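Local coordinates for putative exported protein (Burkholderia pseudomallei, PDB 4JGB) that is of unknown function but has a Rossmann fold of the NAD(P)H-binding family and may be an oxidoreductase that uses NAD or NADP as acceptor, at residues W151-P156 against R206-A211; R101-G106 against I193-E198; V86-V91 against Y140-T145. One frame throughout, in Å; residues are numbered along the deposited sequence. Where two conformers were deposited one is given.

Contact 1. Residues W151-P156 against R206-A211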
loop_
_atom_site.group_PDB
_atom_site.type_symbol
_atom_site.label_atom_id
_atom_site.label_comp_id
_atom_site.label_asym_id
_atom_site.label_seq_id
_atom_site.Cartn_x
_atom_site.Cartn_y
_atom_site.Cartn_z
ATOM N N TRP A 151 -1.906 -10.960 -2.586
ATOM C CA TRP A 151 -2.075 -9.590 -2.215
ATOM C C TRP A 151 -1.592 -9.366 -0.797
ATOM O O TRP A 151 -1.525 -10.303 0.013
ATOM C CB TRP A 151 -3.541 -9.140 -2.442
ATOM C CG TRP A 151 -4.558 -9.909 -1.625
ATOM C CD1 TRP A 151 -5.355 -10.961 -2.048
ATOM C CD2 TRP A 151 -4.899 -9.678 -0.253
ATOM N NE1 TRP A 151 -6.171 -11.381 -1.024
ATOM C CE2 TRP A 151 -5.911 -10.618 0.092
ATOM C CE3 TRP A 151 -4.451 -8.774 0.718
ATOM C CZ2 TRP A 151 -6.472 -10.690 1.388
ATOM C CZ3 TRP A 151 -5.025 -8.833 2.020
ATOM C CH2 TRP A 151 -6.005 -9.799 2.336
ATOM N N THR A 152 -1.231 -8.116 -0.517
ATOM C CA THR A 152 -0.855 -7.667 0.819
ATOM C C THR A 152 -1.478 -6.292 1.045
ATOM O O THR A 152 -1.379 -5.405 0.190
ATOM C CB THR A 152 0.686 -7.573 0.972
ATOM O OG1 THR A 152 1.215 -8.895 1.057
ATOM C CG2 THR A 152 1.073 -6.837 2.283
ATOM N N PHE A 153 -2.137 -6.114 2.184
ATOM C CA PHE A 153 -2.771 -4.847 2.490
ATOM C C PHE A 153 -1.867 -4.229 3.546
ATOM O O PHE A 153 -1.902 -4.646 4.706
ATOM C CB PHE A 153 -4.167 -5.143 3.007
ATOM C CG PHE A 153 -4.963 -3.936 3.434
ATOM C CD1 PHE A 153 -5.653 -3.161 2.497
ATOM C CD2 PHE A 153 -5.089 -3.619 4.791
ATOM C CE1 PHE A 153 -6.422 -2.076 2.920
ATOM C CE2 PHE A 153 -5.844 -2.523 5.208
ATOM C CZ PHE A 153 -6.514 -1.754 4.271
ATOM N N PHE A 154 -1.015 -3.295 3.130
ATOM C CA PHE A 154 0.109 -2.843 3.946
ATOM C C PHE A 154 -0.185 -1.485 4.583
ATOM O O PHE A 154 0.118 -0.479 3.975
ATOM C CB PHE A 154 1.426 -2.754 3.113
ATOM C CG PHE A 154 2.693 -2.946 3.950
ATOM C CD1 PHE A 154 2.965 -2.115 5.046
ATOM C CD2 PHE A 154 3.589 -3.970 3.661
ATOM C CE1 PHE A 154 4.071 -2.319 5.841
ATOM C CE2 PHE A 154 4.721 -4.166 4.437
ATOM C CZ PHE A 154 4.971 -3.337 5.529
ATOM N N SER A 155 -0.766 -1.454 5.794
ATOM C CA SER A 155 -1.130 -0.179 6.453
ATOM C C SER A 155 0.050 0.543 7.071
ATOM O O SER A 155 0.883 -0.096 7.716
ATOM C CB SER A 155 -2.187 -0.377 7.562
ATOM O OG SER A 155 -3.352 -0.986 7.015
ATOM N N PRO A 156 0.120 1.868 6.874
ATOM C CA PRO A 156 1.094 2.699 7.561
ATOM C C PRO A 156 0.730 2.734 9.022
ATOM O O PRO A 156 -0.411 2.400 9.396
ATOM C CB PRO A 156 0.832 4.139 7.002
ATOM C CG PRO A 156 -0.074 3.974 5.832
ATOM C CD PRO A 156 -0.791 2.650 6.017
ATOM N N ARG A 206 -1.751 -12.549 1.363
ATOM C CA ARG A 206 -3.165 -12.499 1.711
ATOM C C ARG A 206 -3.420 -12.096 3.165
ATOM O O ARG A 206 -4.351 -12.564 3.782
ATOM C CB ARG A 206 -3.879 -13.804 1.315
ATOM C CG ARG A 206 -4.073 -13.911 -0.196
ATOM C CD ARG A 206 -4.790 -15.208 -0.570
ATOM N NE ARG A 206 -3.932 -16.368 -0.316
ATOM C CZ ARG A 206 -2.929 -16.750 -1.102
ATOM N NH1 ARG A 206 -2.618 -16.051 -2.196
ATOM N NH2 ARG A 206 -2.201 -17.820 -0.779
ATOM N N GLN A 207 -2.579 -11.203 3.690
ATOM C CA GLN A 207 -2.699 -10.737 5.065
ATOM C C GLN A 207 -2.566 -9.231 5.057
ATOM O O GLN A 207 -1.993 -8.644 4.118
ATOM C CB GLN A 207 -1.598 -11.356 5.963
ATOM C CG GLN A 207 -1.689 -12.875 6.134
ATOM C CD GLN A 207 -0.586 -13.475 7.020
ATOM O OE1 GLN A 207 0.455 -12.882 7.211
ATOM N NE2 GLN A 207 -0.834 -14.683 7.557
ATOM N N ALA A 208 -3.115 -8.607 6.093
ATOM C CA ALA A 208 -2.750 -7.231 6.440
ATOM C C ALA A 208 -1.326 -7.276 6.958
ATOM O O ALA A 208 -0.851 -8.333 7.442
ATOM C CB ALA A 208 -3.695 -6.681 7.515
ATOM N N ALA A 209 -0.647 -6.135 6.855
ATOM C CA ALA A 209 0.740 -5.983 7.256
ATOM C C ALA A 209 0.894 -4.550 7.687
ATOM O O ALA A 209 0.217 -3.678 7.141
ATOM C CB ALA A 209 1.648 -6.227 6.047
ATOM N N THR A 210 1.831 -4.288 8.578
ATOM C CA THR A 210 2.107 -2.922 9.036
ATOM C C THR A 210 3.535 -2.843 9.587
ATOM O O THR A 210 4.132 -3.883 9.918
ATOM C CB THR A 210 1.135 -2.514 10.156
ATOM O OG1 THR A 210 1.101 -1.097 10.271
ATOM C CG2 THR A 210 1.540 -3.159 11.523
ATOM N N ALA A 211 4.059 -1.624 9.690
ATOM C CA ALA A 211 5.406 -1.362 10.217
ATOM C C ALA A 211 5.341 -0.156 11.159
ATOM O O ALA A 211 4.505 0.746 10.987
ATOM C CB ALA A 211 6.392 -1.101 9.088
HETATM O O HOH W 1 3.547 0.778 8.577
#

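Contact 2. Residues R101-G106 against I193-E198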
loop_
_atom_site.group_PDB
_atom_site.type_symbol
_atom_site.label_atom_id
_atom_site.label_comp_id
_atom_site.label_asym_id
_atom_site.label_seq_id
_atom_site.Cartn_x
_atom_site.Cartn_y
_atom_site.Cartn_z
ATOM N N ARG A 101 1.325 -10.830 -7.892
ATOM C CA ARG A 101 1.690 -10.084 -6.698
ATOM C C ARG A 101 1.117 -8.676 -6.768
ATOM O O ARG A 101 1.396 -7.937 -7.710
ATOM C CB ARG A 101 3.223 -10.088 -6.515
ATOM C CG ARG A 101 3.692 -9.529 -5.176
ATOM C CD ARG A 101 3.368 -10.502 -4.071
ATOM N NE ARG A 101 4.005 -10.149 -2.817
ATOM C CZ ARG A 101 3.353 -9.792 -1.728
ATOM N NH1 ARG A 101 2.018 -9.695 -1.738
ATOM N NH2 ARG A 101 4.055 -9.514 -0.635
ATOM N N VAL A 102 0.283 -8.351 -5.776
ATOM C CA VAL A 102 -0.423 -7.068 -5.628
ATOM C C VAL A 102 -0.161 -6.507 -4.214
ATOM O O VAL A 102 -0.476 -7.162 -3.221
ATOM C CB VAL A 102 -1.969 -7.248 -5.787
ATOM C CG1 VAL A 102 -2.727 -5.938 -5.556
ATOM C CG2 VAL A 102 -2.341 -7.829 -7.150
ATOM N N VAL A 103 0.412 -5.306 -4.103
ATOM C CA VAL A 103 0.635 -4.735 -2.763
ATOM C C VAL A 103 0.000 -3.348 -2.693
ATOM O O VAL A 103 0.280 -2.490 -3.544
ATOM C CB VAL A 103 2.130 -4.674 -2.317
ATOM C CG1 VAL A 103 2.259 -4.161 -0.874
ATOM C CG2 VAL A 103 2.801 -6.035 -2.417
ATOM N N VAL A 104 -0.868 -3.139 -1.706
ATOM C CA VAL A 104 -1.571 -1.841 -1.585
ATOM C C VAL A 104 -1.294 -1.157 -0.245
ATOM O O VAL A 104 -1.126 -1.805 0.785
ATOM C CB VAL A 104 -3.109 -1.945 -1.891
ATOM C CG1 VAL A 104 -3.378 -2.770 -3.142
ATOM C CG2 VAL A 104 -3.883 -2.605 -0.767
ATOM N N VAL A 105 -1.214 0.165 -0.273
ATOM C CA VAL A 105 -1.146 0.968 0.944
ATOM C C VAL A 105 -2.513 0.873 1.614
ATOM O O VAL A 105 -3.534 1.166 1.007
ATOM C CB VAL A 105 -0.725 2.440 0.628
ATOM C CG1 VAL A 105 -0.936 3.387 1.830
ATOM C CG2 VAL A 105 0.743 2.487 0.181
ATOM N N GLY A 106 -2.511 0.438 2.871
ATOM C CA GLY A 106 -3.732 0.315 3.665
ATOM C C GLY A 106 -3.998 1.547 4.512
ATOM O O GLY A 106 -3.667 2.669 4.114
ATOM N N ILE A 193 10.998 1.199 2.933
ATOM C CA ILE A 193 11.845 -0.002 3.149
ATOM C C ILE A 193 10.948 -1.227 3.419
ATOM O O ILE A 193 11.065 -2.218 2.734
ATOM C CB ILE A 193 12.921 0.190 4.252
ATOM C CG1 ILE A 193 13.905 1.311 3.821
ATOM C CG2 ILE A 193 13.634 -1.154 4.532
ATOM C CD1 ILE A 193 15.044 1.660 4.756
ATOM N N ALA A 194 10.079 -1.149 4.417
ATOM C CA ALA A 194 9.139 -2.235 4.727
ATOM C C ALA A 194 8.316 -2.735 3.536
ATOM O O ALA A 194 8.159 -3.960 3.341
ATOM C CB ALA A 194 8.216 -1.853 5.884
ATOM N N PHE A 195 7.812 -1.789 2.740
ATOM C CA PHE A 195 6.827 -2.059 1.707
ATOM C C PHE A 195 7.549 -2.830 0.608
ATOM O O PHE A 195 7.090 -3.905 0.165
ATOM C CB PHE A 195 6.247 -0.717 1.186
ATOM C CG PHE A 195 5.087 -0.851 0.225
ATOM C CD1 PHE A 195 5.299 -1.121 -1.132
ATOM C CD2 PHE A 195 3.783 -0.608 0.655
ATOM C CE1 PHE A 195 4.233 -1.177 -2.022
ATOM C CE2 PHE A 195 2.713 -0.674 -0.247
ATOM C CZ PHE A 195 2.948 -0.941 -1.588
ATOM N N VAL A 196 8.710 -2.309 0.207
ATOM C CA VAL A 196 9.510 -2.957 -0.839
ATOM C C VAL A 196 10.128 -4.292 -0.335
ATOM O O VAL A 196 10.254 -5.244 -1.112
ATOM C CB VAL A 196 10.591 -1.985 -1.398
ATOM C CG1 VAL A 196 11.518 -2.718 -2.355
ATOM C CG2 VAL A 196 9.962 -0.762 -2.101
ATOM N N ASP A 197 10.489 -4.385 0.951
ATOM C CA ASP A 197 10.968 -5.687 1.519
ATOM C C ASP A 197 9.835 -6.710 1.351
ATOM O O ASP A 197 10.068 -7.880 1.034
ATOM C CB ASP A 197 11.286 -5.617 3.038
ATOM C CG ASP A 197 12.604 -4.924 3.374
ATOM O OD1 ASP A 197 13.475 -4.699 2.513
ATOM O OD2 ASP A 197 12.773 -4.621 4.567
ATOM N N GLU A 198 8.605 -6.264 1.557
ATOM C CA GLU A 198 7.460 -7.172 1.529
ATOM C C GLU A 198 7.170 -7.638 0.113
ATOM O O GLU A 198 6.831 -8.802 -0.105
ATOM C CB GLU A 198 6.205 -6.568 2.197
ATOM C CG GLU A 198 4.946 -7.468 2.160
ATOM C CD GLU A 198 5.193 -8.927 2.589
ATOM O OE1 GLU A 198 6.179 -9.183 3.326
ATOM O OE2 GLU A 198 4.389 -9.824 2.201
HETATM O O HOH W 2 6.579 -11.399 -2.429
#

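Contact 3. Residues V86-V91 against Y140-T145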
loop_
_atom_site.group_PDB
_atom_site.type_symbol
_atom_site.label_atom_id
_atom_site.label_comp_id
_atom_site.label_asym_id
_atom_site.label_seq_id
_atom_site.Cartn_x
_atom_site.Cartn_y
_atom_site.Cartn_z
ATOM N N VAL A 86 -10.548 1.369 -6.077
ATOM C CA VAL A 86 -9.135 1.185 -6.403
ATOM C C VAL A 86 -8.703 -0.266 -6.170
ATOM O O VAL A 86 -8.213 -0.906 -7.082
ATOM C CB VAL A 86 -8.193 2.129 -5.617
ATOM C CG1 VAL A 86 -6.740 1.736 -5.865
ATOM C CG2 VAL A 86 -8.391 3.580 -6.048
ATOM N N ALA A 87 -8.877 -0.765 -4.942
ATOM C CA ALA A 87 -8.613 -2.175 -4.622
ATOM C C ALA A 87 -9.266 -3.156 -5.642
ATOM O O ALA A 87 -8.621 -4.093 -6.136
ATOM C CB ALA A 87 -9.087 -2.483 -3.195
ATOM N N LYS A 88 -10.555 -2.937 -5.924
ATOM C CA LYS A 88 -11.302 -3.766 -6.855
ATOM C C LYS A 88 -10.707 -3.708 -8.255
ATOM O O LYS A 88 -10.567 -4.740 -8.941
ATOM C CB LYS A 88 -12.775 -3.367 -6.900
ATOM C CG LYS A 88 -13.543 -3.718 -5.632
ATOM C CD LYS A 88 -15.070 -3.668 -5.817
ATOM C CE LYS A 88 -15.743 -4.068 -4.504
ATOM N NZ LYS A 88 -17.231 -4.236 -4.534
ATOM N N ALA A 89 -10.354 -2.501 -8.679
ATOM C CA ALA A 89 -9.829 -2.301 -10.040
ATOM C C ALA A 89 -8.444 -2.906 -10.162
ATOM O O ALA A 89 -8.092 -3.468 -11.197
ATOM C CB ALA A 89 -9.824 -0.818 -10.418
ATOM N N LEU A 90 -7.661 -2.808 -9.090
ATOM C CA LEU A 90 -6.339 -3.425 -9.044
ATOM C C LEU A 90 -6.416 -4.932 -9.181
ATOM O O LEU A 90 -5.684 -5.519 -9.972
ATOM C CB LEU A 90 -5.608 -3.098 -7.741
ATOM C CG LEU A 90 -4.787 -1.812 -7.659
ATOM C CD1 LEU A 90 -4.013 -1.862 -6.360
ATOM C CD2 LEU A 90 -3.833 -1.677 -8.837
ATOM N N VAL A 91 -7.282 -5.548 -8.385
ATOM C CA VAL A 91 -7.442 -7.003 -8.381
ATOM C C VAL A 91 -7.903 -7.472 -9.752
ATOM O O VAL A 91 -7.375 -8.459 -10.274
ATOM C CB VAL A 91 -8.469 -7.466 -7.332
ATOM C CG1 VAL A 91 -8.869 -8.916 -7.580
ATOM C CG2 VAL A 91 -7.936 -7.274 -5.921
ATOM N N TYR A 140 -10.043 -3.752 2.669
ATOM C CA TYR A 140 -9.507 -4.976 3.275
ATOM C C TYR A 140 -10.561 -6.098 3.324
ATOM O O TYR A 140 -10.262 -7.232 3.000
ATOM C CB TYR A 140 -8.942 -4.716 4.673
ATOM C CG TYR A 140 -8.447 -5.993 5.315
ATOM C CD1 TYR A 140 -7.237 -6.558 4.917
ATOM C CD2 TYR A 140 -9.202 -6.660 6.300
ATOM C CE1 TYR A 140 -6.771 -7.738 5.477
ATOM C CE2 TYR A 140 -8.735 -7.850 6.869
ATOM C CZ TYR A 140 -7.516 -8.377 6.451
ATOM O OH TYR A 140 -7.012 -9.536 6.984
ATOM N N GLY A 141 -11.792 -5.774 3.731
ATOM C CA GLY A 141 -12.914 -6.722 3.620
ATOM C C GLY A 141 -13.072 -7.329 2.229
ATOM O O GLY A 141 -13.278 -8.534 2.083
ATOM N N TYR A 142 -12.974 -6.505 1.190
ATOM C CA TYR A 142 -13.071 -7.040 -0.163
ATOM C C TYR A 142 -11.909 -7.993 -0.520
ATOM O O TYR A 142 -12.122 -9.109 -1.019
ATOM C CB TYR A 142 -13.214 -5.921 -1.204
ATOM C CG TYR A 142 -12.996 -6.444 -2.586
ATOM C CD1 TYR A 142 -13.989 -7.170 -3.235
ATOM C CD2 TYR A 142 -11.767 -6.252 -3.242
ATOM C CE1 TYR A 142 -13.779 -7.681 -4.511
ATOM C CE2 TYR A 142 -11.552 -6.762 -4.516
ATOM C CZ TYR A 142 -12.567 -7.465 -5.138
ATOM O OH TYR A 142 -12.380 -7.966 -6.396
ATOM N N LEU A 143 -10.685 -7.539 -0.268
ATOM C CA LEU A 143 -9.482 -8.336 -0.499
ATOM C C LEU A 143 -9.445 -9.696 0.230
ATOM O O LEU A 143 -8.835 -10.650 -0.268
ATOM C CB LEU A 143 -8.239 -7.507 -0.149
ATOM C CG LEU A 143 -7.861 -6.401 -1.120
ATOM C CD1 LEU A 143 -6.823 -5.493 -0.455
ATOM C CD2 LEU A 143 -7.328 -6.967 -2.443
ATOM N N SER A 144 -10.095 -9.795 1.393
ATOM C CA SER A 144 -10.176 -11.063 2.141
ATOM C C SER A 144 -10.969 -12.129 1.382
ATOM O O SER A 144 -10.878 -13.329 1.682
ATOM C CB SER A 144 -10.804 -10.837 3.524
ATOM O OG SER A 144 -10.185 -9.755 4.189
ATOM N N THR A 145 -11.768 -11.708 0.405
ATOM C CA THR A 145 -12.500 -12.684 -0.432
ATOM C C THR A 145 -11.644 -13.150 -1.624
ATOM O O THR A 145 -12.064 -13.985 -2.443
ATOM C CB THR A 145 -13.832 -12.104 -0.956
ATOM O OG1 THR A 145 -13.548 -11.093 -1.934
ATOM C CG2 THR A 145 -14.646 -11.484 0.210
HETATM O O HOH W 3 -12.370 -6.881 -8.823
#

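Contact 1. Residues W151-P156 against R206-A211
Two parallel neighbours of the Rossmann-fold sheet meet here: strand 150-155 pairs with strand 207-212, and Arg206 leads into the latter opposite Trp151. The backbone bonds show the zigzag of a parallel pair. Phe153 straddles Ala208, its N reaching Gln207 O at 3.2 Å in a nearly straight bond (170° at the hydrogen) while its O accepts from Ala209 N at 2.9 Å. One step further, Ser155 N donates to Ala209 O; at the entry end, Arg206 N donates to Trp151 O. The indole marks that entry. With chi1 at 61°, Trp151 CG sits between its own backbone N and carbonyl carbon, and the ring swings across to the partner chain, where Arg206 CA lies 3.7 Å from the centroid of the six-membered ring, squarely over the face. Arg206 CG lies over the indole face too, 3.4 Å from Trp151 NE1, whose N-H goes to Val146 O; the guanidinium turns away to Asp150 and Leu149. On the face of the sheet carrying Thr152 and Phe154, the methyl of Ala209 meets two side chains of the neighbouring strand: Thr152 CG2 touches it at 3.9 Å, and the Phe154 ring takes it over one face, with CB 4.0 Å from the centroid. Ala194 and Glu198 of helix 188-201 also touch the Phe154 side chain. At the far end the pairing opens and a water steps between the chains, accepting from Ala211 N and donating to Ser155 O. That oxygen has a second donor: a chi1 of -160° swings Thr210 OG1 away from its own N, and it comes in from above the carbonyl plane to reach Ser155 O at 2.8 Å.

Contact 2. Residues R101-G106 against I193-E198
Phe195 of helix 188-201 meets Val103 almost head-on. The CG1 methyl of Val103 sits over one face of the phenyl ring, 3.7 Å from its centroid but displaced toward the rim, so that Phe195 CZ is the nearest ring atom at 3.4 Å. Val105 CG2 adds a touch at Phe195 CE2, 3.7 Å away, its side chain crossing the aromatic one at about a right angle. Two residues before Val103 on the strand, Arg101 reaches the same helix. Its NH2 donates to the main-chain oxygen of Glu198 at 2.9 Å, with 148° at the hydrogen; the acceptor lies near the guanidinium plane, whereas the nitrogen stands above the plane of the carbonyl. The same NH2 makes a salt bridge to Glu198 OE2, also 2.9 Å, though as a hydrogen bond it is weak, being strongly bent; the guanidinium and carboxylate planes are turned almost perpendicular. A bend at chi2 (72°) turns the arginine chain forward along the strand, toward Val103, which brings Val103 CG2 over the guanidinium face, 3.7 Å above its plane. A water on Arg101 NE gives a weak further link to Glu198 O. Helix 188-201 is one of those layered on a face of the Rossmann sheet, and its segment runs nearly antiparallel to strand 101-105, the local axes 9.9 Å apart at an angle of 164°. Outside this shell, Phe195 also rests on Ala70 of strand 68-71 and on Ile21 of helix 16-27. The buried ion pair is held in turn by main-chain atoms and one hydroxyl: Arg101 NH1 donates to Asp150 O and is bonded to Thr152 OG1, while Arg203 N and Phe204 N donate to OE1 and OE2 of Glu198.

Contact 3. Residues V86-V91 against Y140-T145
Tyr142, on helix 130-143, is the side chain that reaches across to Lys88 and Val91 of helix 83-97. Its CB already points at the other helix, and with CG anti to the backbone N (chi1 167°) the ring is carried out between the helices, toward Lys88. From CG onward one face lies under the lysine chain: Lys88 CG stands 3.8 Å from the ring centroid, only 9° off the normal, and the extended chain continues over the ring until Lys88 CE lies 3.8 Å from Tyr142 CD1. On the other ring branch, Tyr142 CE2 is 3.8 Å from Lys88 CA and takes Val91 CG2 at its edge, close to the ring plane, at 3.9 Å. The tip has two kinds of neighbour. Tyr142 OH touches Val91 CG1 at 3.8 Å. A water lies 2.7 Å from Tyr142 OH and donates to the backbone oxygen of Lys88, joining phenol and helix backbone. Deeper in, Val91 CG2 also meets Leu143 CD2 at 3.5 Å, the two side chains lying alongside each other and pointing opposite ways. Leu143 then passes into the core against Val104, Trp151 and Phe153, as these two helices cover one face of the Rossmann sheet. The contact therefore grades from purely apolar to partly polar: branched aliphatic groups meet next to the sheet, while toward solvent the lysine offers its methylenes to the ring and the tyrosine hydroxyl meets the opposing backbone by way of water.

In the fold
Contacts 1 and 2 lie in the core and share the sheet, since strand 150-155 sits between strands 101-105 and 207-212; Phe154 N and Val104 O probably form one of the bonds joining them. Contact 3 lies farther out, between two helices on the opposite face from helix 188-201. Strand 101-105 shows the division: Val103 faces the helix of contact 2, whereas Val104 meets Leu90 and Leu143 of contact 3. The chemistry follows the place: main-chain hydrogen bonds within the sheet in 151-156 with 206-211, a buried ion pair plus an aromatic anchor in 101-106 with 193-198, and mainly aliphatic and aromatic packing, water-bridged at its outer edge, between the helices.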